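Local coordinates for protein type VI secretion system component (Escherichia coli O6, PDB 2P5Z) that forms part of the type VI secretion apparatus and resembles the T4 phage tail proteins gp27 and gp5, probably serving in a comparable cell-puncturing assembly, at residues Phe456-Asn460 against Pro461-Tyr465. Numbering follows the deposited sequence.
Sequences FEEGN and PDRPY
From the end of the loop, Arg463 reaches back across the turn to bring NH1 of its guanidinium to the carboxylates of Glu457 and Glu458. Its chain runs straight out (chi2 and chi3 near 180°), laying CD against CB of Glu457, whose OE1 sits over one guanidinium face, 3.1 Å from NH1, the planes 75° apart; that pairing is one of charge alone. Glu458 comes instead at the edge, planes 66° apart, its OE2 forming a weak hydrogen bond to NH1 within a salt bridge. Arginine suits this place because one cation answers two carboxylates. Glu457 N also donates a nearly straight bond to Arg463 O (3.0 Å). Gly459, lacking a side chain, easily takes the positive-phi third position of the type I' turn Glu457-Asn460. Asn460 opens a type I turn, its short amide letting OD1 accept from Asp462 N (3.0 Å) in an Asx turn; its backbone O receives Arg463 N, and Pro461's fixed phi fits. Phe456 CE1 meets Pro464 CB at 3.6 Å in an antiparallel non-hydrogen-bonded pair, where proline's missing N-H costs nothing. Asp462 salt-bridges Arg380, and Glu457 Lys470 of the second subunit. The loop links strand 451-456 to outermost strand 464-469, Pro464 also touching strand 426-429.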
loop_
_atom_site.group_PDB
_atom_site.type_symbol
_atom_site.label_atom_id
_atom_site.label_comp_id
_atom_site.label_asym_id
_atom_site.label_seq_id
_atom_site.Cartn_x
_atom_site.Cartn_y
_atom_site.Cartn_z
ATOM N N PHE A 456 -13.979 -20.939 5.100
ATOM C CA PHE A 456 -13.893 -20.700 3.671
ATOM C C PHE A 456 -12.625 -21.284 3.136
ATOM O O PHE A 456 -11.532 -20.956 3.601
ATOM C CB PHE A 456 -13.950 -19.201 3.389
ATOM C CG PHE A 456 -15.247 -18.563 3.801
ATOM C CD1 PHE A 456 -16.321 -18.566 2.947
ATOM C CD2 PHE A 456 -15.393 -18.003 5.057
ATOM C CE1 PHE A 456 -17.511 -17.990 3.317
ATOM C CE2 PHE A 456 -16.591 -17.434 5.435
ATOM C CZ PHE A 456 -17.653 -17.428 4.556
ATOM N N GLU A 457 -12.782 -22.165 2.164
ATOM C CA GLU A 457 -11.668 -22.911 1.637
ATOM C C GLU A 457 -10.745 -21.963 0.859
ATOM O O GLU A 457 -11.198 -21.243 -0.030
ATOM C CB GLU A 457 -12.207 -24.029 0.762
ATOM C CG GLU A 457 -11.188 -25.018 0.341
ATOM C CD GLU A 457 -11.815 -26.204 -0.334
ATOM O OE1 GLU A 457 -12.379 -26.041 -1.441
ATOM O OE2 GLU A 457 -11.743 -27.301 0.250
ATOM N N GLU A 458 -9.462 -21.979 1.223
ATOM C CA GLU A 458 -8.433 -20.970 0.855
ATOM C C GLU A 458 -8.838 -19.484 0.871
ATOM O O GLU A 458 -8.404 -18.719 0.031
ATOM C CB GLU A 458 -7.617 -21.352 -0.400
ATOM C CG GLU A 458 -8.397 -21.763 -1.649
ATOM C CD GLU A 458 -7.579 -22.642 -2.579
ATOM O OE1 GLU A 458 -6.440 -22.246 -2.922
ATOM O OE2 GLU A 458 -8.075 -23.727 -2.967
ATOM N N GLY A 459 -9.663 -19.092 1.840
ATOM C CA GLY A 459 -10.057 -17.697 2.015
ATOM C C GLY A 459 -11.088 -17.208 1.011
ATOM O O GLY A 459 -11.490 -16.050 1.045
ATOM N N ASN A 460 -11.509 -18.094 0.118
ATOM C CA ASN A 460 -12.467 -17.782 -0.926
ATOM C C ASN A 460 -13.902 -17.701 -0.386
ATOM O O ASN A 460 -14.428 -18.681 0.147
ATOM C CB ASN A 460 -12.362 -18.860 -2.001
ATOM C CG ASN A 460 -12.978 -18.454 -3.318
ATOM O OD1 ASN A 460 -14.022 -17.789 -3.375
ATOM N ND2 ASN A 460 -12.341 -18.882 -4.400
ATOM N N PRO A 461 -14.557 -16.541 -0.563
ATOM C CA PRO A 461 -15.930 -16.312 -0.083
ATOM C C PRO A 461 -16.975 -17.193 -0.756
ATOM O O PRO A 461 -18.076 -17.333 -0.231
ATOM C CB PRO A 461 -16.193 -14.848 -0.460
ATOM C CG PRO A 461 -15.258 -14.576 -1.590
ATOM C CD PRO A 461 -14.018 -15.352 -1.240
ATOM N N ASP A 462 -16.637 -17.773 -1.903
ATOM C CA ASP A 462 -17.556 -18.653 -2.614
ATOM C C ASP A 462 -17.235 -20.139 -2.411
ATOM O O ASP A 462 -17.653 -21.000 -3.189
ATOM C CB ASP A 462 -17.618 -18.287 -4.097
ATOM C CG ASP A 462 -18.180 -16.879 -4.329
ATOM O OD1 ASP A 462 -19.107 -16.443 -3.585
ATOM O OD2 ASP A 462 -17.675 -16.203 -5.261
ATOM N N ARG A 463 -16.504 -20.443 -1.346
ATOM C CA ARG A 463 -16.307 -21.830 -0.957
ATOM C C ARG A 463 -16.581 -22.056 0.524
ATOM O O ARG A 463 -15.678 -22.456 1.259
ATOM C CB ARG A 463 -14.878 -22.261 -1.246
ATOM C CG ARG A 463 -14.516 -22.464 -2.691
ATOM C CD ARG A 463 -13.074 -22.887 -2.699
ATOM N NE ARG A 463 -12.599 -23.385 -3.979
ATOM C CZ ARG A 463 -11.406 -23.951 -4.149
ATOM N NH1 ARG A 463 -10.582 -24.099 -3.119
ATOM N NH2 ARG A 463 -11.037 -24.373 -5.351
ATOM N N PRO A 464 -17.827 -21.828 0.974
ATOM C CA PRO A 464 -18.019 -21.943 2.404
ATOM C C PRO A 464 -18.335 -23.367 2.865
ATOM O O PRO A 464 -18.895 -24.175 2.110
ATOM C CB PRO A 464 -19.221 -21.040 2.654
ATOM C CG PRO A 464 -19.989 -21.088 1.394
ATOM C CD PRO A 464 -19.082 -21.484 0.287
ATOM N N TYR A 465 -17.982 -23.665 4.109
ATOM C CA TYR A 465 -18.335 -24.931 4.708
ATOM C C TYR A 465 -18.508 -24.749 6.205
ATOM O O TYR A 465 -18.079 -23.734 6.762
ATOM C CB TYR A 465 -17.319 -26.034 4.369
ATOM C CG TYR A 465 -15.958 -25.848 4.978
ATOM C CD1 TYR A 465 -14.944 -25.189 4.278
ATOM C CD2 TYR A 465 -15.668 -26.344 6.253
ATOM C CE1 TYR A 465 -13.687 -25.014 4.844
ATOM C CE2 TYR A 465 -14.420 -26.173 6.825
ATOM C CZ TYR A 465 -13.433 -25.510 6.115
ATOM O OH TYR A 465 -12.202 -25.341 6.696
#